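Local structure of hypothetical protein (Giardia lamblia, 3I3F) at residues Ser84-Glu98 / Val121-Asn135. The protein is of unknown function but belongs to the YjgF-like endoribonuclease L-PSP family and binds pentanoic acid here, consistent with a small-molecule pocket. Numbering follows the deposited sequence. Where two conformers were deposited one is given.
With LEA (pentanoic acid), chain F.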
loop_
_atom_site.group_PDB
_atom_site.type_symbol
_atom_site.label_atom_id
_atom_site.label_comp_id
_atom_site.label_asym_id
_atom_site.label_seq_id
_atom_site.Cartn_x
_atom_site.Cartn_y
_atom_site.Cartn_z
ATOM N N SER A 84 -8.248 -0.057 6.857
ATOM C CA SER A 84 -7.901 -0.158 5.447
ATOM C C SER A 84 -7.213 -1.486 5.144
ATOM O O SER A 84 -6.544 -2.056 6.007
ATOM C CB SER A 84 -6.981 1.006 5.067
ATOM O OG SER A 84 -6.677 1.007 3.684
ATOM N N LEU A 85 -7.405 -1.977 3.922
ATOM C CA LEU A 85 -6.672 -3.139 3.419
ATOM C C LEU A 85 -6.581 -3.068 1.898
ATOM O O LEU A 85 -7.321 -2.318 1.261
ATOM C CB LEU A 85 -7.324 -4.452 3.878
ATOM C CG LEU A 85 -8.760 -4.770 3.450
ATOM C CD1 LEU A 85 -8.819 -5.236 2.005
ATOM C CD2 LEU A 85 -9.349 -5.833 4.366
ATOM N N ASN A 86 -5.645 -3.821 1.329
ATOM C CA ASN A 86 -5.485 -3.922 -0.120
ATOM C C ASN A 86 -5.620 -5.379 -0.530
ATOM O O ASN A 86 -5.185 -6.273 0.198
ATOM C CB ASN A 86 -4.096 -3.461 -0.574
ATOM C CG ASN A 86 -3.793 -2.000 -0.268
ATOM O OD1 ASN A 86 -2.656 -1.566 -0.462
ATOM N ND2 ASN A 86 -4.781 -1.240 0.191
ATOM N N ILE A 87 -6.188 -5.612 -1.707
ATOM C CA ILE A 87 -6.315 -6.958 -2.246
ATOM C C ILE A 87 -5.536 -7.069 -3.549
ATOM O O ILE A 87 -5.679 -6.228 -4.438
ATOM C CB ILE A 87 -7.786 -7.313 -2.518
ATOM C CG1 ILE A 87 -8.602 -7.249 -1.223
ATOM C CG2 ILE A 87 -7.897 -8.705 -3.138
ATOM C CD1 ILE A 87 -10.039 -6.899 -1.447
ATOM N N PHE A 88 -4.702 -8.100 -3.643
ATOM C CA PHE A 88 -4.098 -8.501 -4.905
ATOM C C PHE A 88 -4.722 -9.830 -5.307
ATOM O O PHE A 88 -4.599 -10.819 -4.586
ATOM C CB PHE A 88 -2.580 -8.664 -4.777
ATOM C CG PHE A 88 -1.824 -7.364 -4.688
ATOM C CD1 PHE A 88 -1.875 -6.443 -5.728
ATOM C CD2 PHE A 88 -1.038 -7.075 -3.581
ATOM C CE1 PHE A 88 -1.172 -5.244 -5.655
ATOM C CE2 PHE A 88 -0.330 -5.880 -3.503
ATOM C CZ PHE A 88 -0.399 -4.965 -4.541
ATOM N N LEU A 89 -5.418 -9.841 -6.439
ATOM C CA LEU A 89 -5.929 -11.078 -7.017
ATOM C C LEU A 89 -4.972 -11.517 -8.113
ATOM O O LEU A 89 -4.387 -10.683 -8.800
ATOM C CB LEU A 89 -7.331 -10.872 -7.592
ATOM C CG LEU A 89 -8.432 -10.531 -6.584
ATOM C CD1 LEU A 89 -9.749 -10.280 -7.303
ATOM C CD2 LEU A 89 -8.589 -11.635 -5.545
ATOM N N SER A 90 -4.799 -12.822 -8.275
ATOM C CA SER A 90 -3.910 -13.328 -9.313
ATOM C C SER A 90 -4.395 -12.888 -10.690
ATOM O O SER A 90 -5.597 -12.869 -10.959
ATOM C CB SER A 90 -3.827 -14.854 -9.263
ATOM O OG SER A 90 -3.036 -15.346 -10.333
ATOM N N THR A 91 -3.452 -12.541 -11.561
ATOM C CA THR A 91 -3.773 -12.241 -12.955
ATOM C C THR A 91 -4.437 -13.439 -13.645
ATOM O O THR A 91 -5.154 -13.271 -14.631
ATOM C CB THR A 91 -2.516 -11.824 -13.744
ATOM O OG1 THR A 91 -1.466 -12.769 -13.508
ATOM C CG2 THR A 91 -2.051 -10.442 -13.315
ATOM N N SER A 92 -4.204 -14.640 -13.116
ATOM C CA SER A 92 -4.778 -15.871 -13.668
ATOM C C SER A 92 -6.275 -16.071 -13.393
ATOM O O SER A 92 -6.901 -16.928 -14.020
ATOM C CB SER A 92 -4.008 -17.087 -13.136
ATOM O OG SER A 92 -4.264 -17.298 -11.755
ATOM N N LEU A 93 -6.851 -15.308 -12.463
ATOM C CA LEU A 93 -8.247 -15.520 -12.068
ATOM C C LEU A 93 -9.234 -15.201 -13.188
ATOM O O LEU A 93 -9.052 -14.237 -13.935
ATOM C CB LEU A 93 -8.613 -14.686 -10.834
ATOM C CG LEU A 93 -7.929 -14.996 -9.501
ATOM C CD1 LEU A 93 -8.700 -14.328 -8.371
ATOM C CD2 LEU A 93 -7.813 -16.491 -9.248
ATOM N N SER A 94 -10.280 -16.015 -13.288
ATOM C CA SER A 94 -11.394 -15.753 -14.195
ATOM C C SER A 94 -12.303 -14.680 -13.609
ATOM O O SER A 94 -12.153 -14.296 -12.446
ATOM C CB SER A 94 -12.207 -17.028 -14.417
ATOM O OG SER A 94 -12.860 -17.423 -13.219
ATOM N N ASP A 95 -13.257 -14.214 -14.410
ATOM C CA ASP A 95 -14.271 -13.272 -13.933
ATOM C C ASP A 95 -15.090 -13.882 -12.798
ATOM O O ASP A 95 -15.431 -13.194 -11.836
ATOM C CB ASP A 95 -15.209 -12.849 -15.072
ATOM C CG ASP A 95 -14.523 -11.980 -16.112
ATOM O OD1 ASP A 95 -13.341 -11.622 -15.925
ATOM O OD2 ASP A 95 -15.177 -11.652 -17.125
ATOM N N SER A 96 -15.404 -15.172 -12.914
ATOM C CA SER A 96 -16.168 -15.874 -11.884
ATOM C C SER A 96 -15.394 -15.965 -10.570
ATOM O O SER A 96 -15.970 -15.799 -9.496
ATOM C CB SER A 96 -16.554 -17.280 -12.352
ATOM O OG SER A 96 -17.497 -17.223 -13.408
ATOM N N GLU A 97 -14.093 -16.231 -10.660
ATOM C CA GLU A 97 -13.254 -16.328 -9.466
ATOM C C GLU A 97 -13.149 -14.983 -8.744
ATOM O O GLU A 97 -13.239 -14.936 -7.516
ATOM C CB GLU A 97 -11.867 -16.875 -9.816
ATOM C CG GLU A 97 -11.871 -18.372 -10.101
ATOM C CD GLU A 97 -10.540 -18.886 -10.615
ATOM O OE1 GLU A 97 -10.003 -18.298 -11.576
ATOM O OE2 GLU A 97 -10.035 -19.888 -10.064
ATOM N N GLU A 98 -12.983 -13.898 -9.501
ATOM C CA GLU A 98 -12.975 -12.556 -8.913
ATOM C C GLU A 98 -14.319 -12.232 -8.264
ATOM O O GLU A 98 -14.363 -11.681 -7.164
ATOM C CB GLU A 98 -12.623 -11.485 -9.952
ATOM C CG GLU A 98 -12.766 -10.054 -9.416
ATOM C CD GLU A 98 -12.041 -9.004 -10.240
ATOM O OE1 GLU A 98 -11.429 -9.346 -11.275
ATOM O OE2 GLU A 98 -12.085 -7.818 -9.842
ATOM N N VAL A 121 -6.665 -4.925 -7.153
ATOM C CA VAL A 121 -6.106 -4.992 -8.498
ATOM C C VAL A 121 -5.523 -6.373 -8.743
ATOM O O VAL A 121 -5.300 -7.137 -7.801
ATOM C CB VAL A 121 -4.997 -3.938 -8.714
ATOM C CG1 VAL A 121 -5.541 -2.532 -8.485
ATOM C CG2 VAL A 121 -3.806 -4.213 -7.806
ATOM N N ARG A 122 -5.285 -6.684 -10.013
ATOM C CA ARG A 122 -4.664 -7.946 -10.409
ATOM C C ARG A 122 -3.148 -7.797 -10.413
ATOM O O ARG A 122 -2.626 -6.750 -10.799
ATOM C CB ARG A 122 -5.119 -8.370 -11.806
ATOM C CG ARG A 122 -6.616 -8.520 -11.986
ATOM C CD ARG A 122 -7.205 -9.521 -11.016
ATOM N NE ARG A 122 -8.534 -9.959 -11.432
ATOM C CZ ARG A 122 -8.760 -11.000 -12.227
ATOM N NH1 ARG A 122 -10.002 -11.329 -12.557
ATOM N NH2 ARG A 122 -7.745 -11.716 -12.689
ATOM N N ALA A 123 -2.447 -8.843 -9.987
ATOM C CA ALA A 123 -0.986 -8.847 -9.980
ATOM C C ALA A 123 -0.464 -10.272 -10.086
ATOM O O ALA A 123 -1.187 -11.231 -9.811
ATOM C CB ALA A 123 -0.459 -8.184 -8.716
ATOM N N GLN A 124 0.793 -10.403 -10.499
ATOM C CA GLN A 124 1.455 -11.700 -10.548
ATOM C C GLN A 124 1.952 -12.053 -9.144
ATOM O O GLN A 124 2.937 -11.486 -8.659
ATOM C CB GLN A 124 2.609 -11.671 -11.554
ATOM C CG GLN A 124 3.353 -12.993 -11.714
ATOM C CD GLN A 124 4.563 -12.879 -12.625
ATOM O OE1 GLN A 124 4.616 -12.024 -13.510
ATOM N NE2 GLN A 124 5.547 -13.745 -12.408
ATOM N N LEU A 125 1.253 -12.984 -8.498
ATOM C CA LEU A 125 1.569 -13.403 -7.136
ATOM C C LEU A 125 2.553 -14.564 -7.152
ATOM O O LEU A 125 2.799 -15.166 -8.199
ATOM C CB LEU A 125 0.294 -13.828 -6.400
ATOM C CG LEU A 125 -0.847 -12.807 -6.403
ATOM C CD1 LEU A 125 -2.073 -13.367 -5.694
ATOM C CD2 LEU A 125 -0.402 -11.499 -5.764
ATOM N N GLN A 126 3.102 -14.880 -5.981
ATOM C CA GLN A 126 4.026 -16.007 -5.844
ATOM C C GLN A 126 3.317 -17.328 -6.157
ATOM O O GLN A 126 2.085 -17.403 -6.132
ATOM C CB GLN A 126 4.655 -16.025 -4.447
ATOM C CG GLN A 126 5.623 -14.863 -4.211
ATOM C CD GLN A 126 6.049 -14.714 -2.762
ATOM O OE1 GLN A 126 5.935 -15.645 -1.963
ATOM N NE2 GLN A 126 6.556 -13.534 -2.417
ATOM N N GLU A 127 4.105 -18.359 -6.455
ATOM C CA GLU A 127 3.590 -19.625 -6.992
ATOM C C GLU A 127 2.396 -20.183 -6.210
ATOM O O GLU A 127 2.450 -20.313 -4.985
ATOM C CB GLU A 127 4.710 -20.672 -7.038
ATOM C CG GLU A 127 4.346 -21.949 -7.785
ATOM C CD GLU A 127 5.539 -22.863 -7.989
ATOM O OE1 GLU A 127 6.680 -22.417 -7.745
ATOM O OE2 GLU A 127 5.336 -24.027 -8.396
ATOM N N GLY A 128 1.317 -20.486 -6.931
ATOM C CA GLY A 128 0.131 -21.124 -6.353
ATOM C C GLY A 128 -0.891 -20.188 -5.726
ATOM O O GLY A 128 -2.043 -20.579 -5.520
ATOM N N LEU A 129 -0.483 -18.956 -5.424
ATOM C CA LEU A 129 -1.353 -18.001 -4.741
ATOM C C LEU A 129 -2.373 -17.400 -5.703
ATOM O O LEU A 129 -2.006 -16.883 -6.760
ATOM C CB LEU A 129 -0.529 -16.876 -4.108
ATOM C CG LEU A 129 0.531 -17.283 -3.083
ATOM C CD1 LEU A 129 1.258 -16.050 -2.564
ATOM C CD2 LEU A 129 -0.090 -18.060 -1.935
ATOM N N LEU A 130 -3.649 -17.474 -5.328
ATOM C CA LEU A 130 -4.739 -16.909 -6.128
ATOM C C LEU A 130 -5.204 -15.559 -5.588
ATOM O O LEU A 130 -5.802 -14.768 -6.317
ATOM C CB LEU A 130 -5.921 -17.880 -6.165
ATOM C CG LEU A 130 -5.608 -19.271 -6.724
ATOM C CD1 LEU A 130 -6.809 -20.190 -6.567
ATOM C CD2 LEU A 130 -5.180 -19.188 -8.182
ATOM N N VAL A 131 -4.936 -15.313 -4.306
ATOM C CA VAL A 131 -5.315 -14.074 -3.644
ATOM C C VAL A 131 -4.304 -13.756 -2.547
ATOM O O VAL A 131 -3.729 -14.660 -1.932
ATOM C CB VAL A 131 -6.740 -14.172 -3.033
ATOM C CG1 VAL A 131 -6.840 -15.359 -2.079
ATOM C CG2 VAL A 131 -7.119 -12.876 -2.323
ATOM N N GLU A 132 -4.078 -12.470 -2.324
ATOM C CA GLU A 132 -3.242 -12.015 -1.224
ATOM C C GLU A 132 -3.803 -10.704 -0.702
ATOM O O GLU A 132 -4.140 -9.815 -1.485
ATOM C CB GLU A 132 -1.795 -11.831 -1.679
ATOM C CG GLU A 132 -0.846 -11.462 -0.545
ATOM C CD GLU A 132 0.617 -11.515 -0.932
ATOM O OE1 GLU A 132 0.938 -11.982 -2.048
ATOM O OE2 GLU A 132 1.452 -11.091 -0.103
ATOM N N VAL A 133 -3.922 -10.598 0.616
ATOM C CA VAL A 133 -4.428 -9.388 1.252
ATOM C C VAL A 133 -3.280 -8.731 2.006
ATOM O O VAL A 133 -2.639 -9.361 2.852
ATOM C CB VAL A 133 -5.608 -9.695 2.190
ATOM C CG1 VAL A 133 -6.069 -8.433 2.905
ATOM C CG2 VAL A 133 -6.754 -10.309 1.398
ATOM N N VAL A 134 -3.017 -7.468 1.679
ATOM C CA VAL A 134 -1.849 -6.758 2.186
ATOM C C VAL A 134 -2.244 -5.399 2.750
ATOM O O VAL A 134 -3.371 -4.940 2.560
ATOM C CB VAL A 134 -0.781 -6.572 1.079
ATOM C CG1 VAL A 134 -0.429 -7.913 0.437
ATOM C CG2 VAL A 134 -1.255 -5.585 0.021
ATOM N N ASN A 135 -1.307 -4.770 3.453
ATOM C CA ASN A 135 -1.517 -3.444 4.035
ATOM C C ASN A 135 -2.772 -3.351 4.905
ATOM O O ASN A 135 -3.469 -2.334 4.901
ATOM C CB ASN A 135 -1.533 -2.373 2.937
ATOM C CG ASN A 135 -0.194 -2.234 2.244
ATOM O OD1 ASN A 135 0.853 -2.317 2.883
ATOM N ND2 ASN A 135 -0.218 -2.027 0.934
HETATM C C2 LEA F . 6.466 -11.755 0.984
HETATM O O2 LEA F . 6.449 -10.560 1.352
HETATM C C3 LEA F . 5.378 -12.709 1.424
HETATM C C4 LEA F . 4.256 -11.994 2.177
HETATM C C5 LEA F . 3.144 -12.932 2.644
HETATM C C6 LEA F . 3.172 -14.297 1.988
HETATM O O1 LEA F . 7.369 -12.214 0.254
HETATM O O HOH W 1 -4.281 -0.184 3.533
HETATM O O HOH W 2 -0.428 -14.830 -9.967
#
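The guanidinium of Arg122 carries Leu93 CB over one face, while its edges are given to oxygens: Glu98 OE1 beside NE and NH1, and Leu93 O near NH2. In the conformer described, NE and NH1 both reach the single atom OE1, a side-on salt bridge with Arg122 NH1 2.8 Å from Glu98 OE1, the glutamate supplying the opposite charge. The carboxylate is turned 62° from the guanidinium plane. Arg122 NH2 donates to Leu93 O at 3.1 Å. Arginine suits this place because its chain, bent at chi2 (-58°), carries CD past Leu89 CB and the charged end to the start of helix 95-108, where Ser94 and Glu97 form a capping box.

On the face shared with Asn86, Glu132 and Val134, the Phe88 ring is met obliquely by methyls of Val121 (CG2, 3.6 Å from Phe88 CE1), Ala123 and Val134 (CG2, 3.7 Å from Phe88 CE2), an apolar surround that suits a buried aromatic between two strands. Leu125 CD2 packs against Phe88 CB. The amides of Asn86 and Asn135 stand 84° apart; Asn135 ND2 gives Asn86 OD1 a nearly straight 2.8 Å bond from above the Asn86 carbonyl plane, and Asn135 of the third subunit also donates to this oxygen. Asn86 ND2 binds Leu85 O, so asparagine's donor and acceptor are both used at this buried site. Gln126 and Glu132 line the pentanoic acid pocket.

Asn86 pairs with Val134, and Phe88 with Glu132, through two backbone bonds each, while Leu89 N binds Val121 O and Ala123 N binds Leu89 O. Strand 84-90 thus runs antiparallel to 131-135 and parallel to 121-123, the latter closing a beta-alpha-beta unit through helix 95-108. Phe101 of that helix covers Ile87, Leu89 and Val131, and helix 56-74 packs on Val131 and Val133.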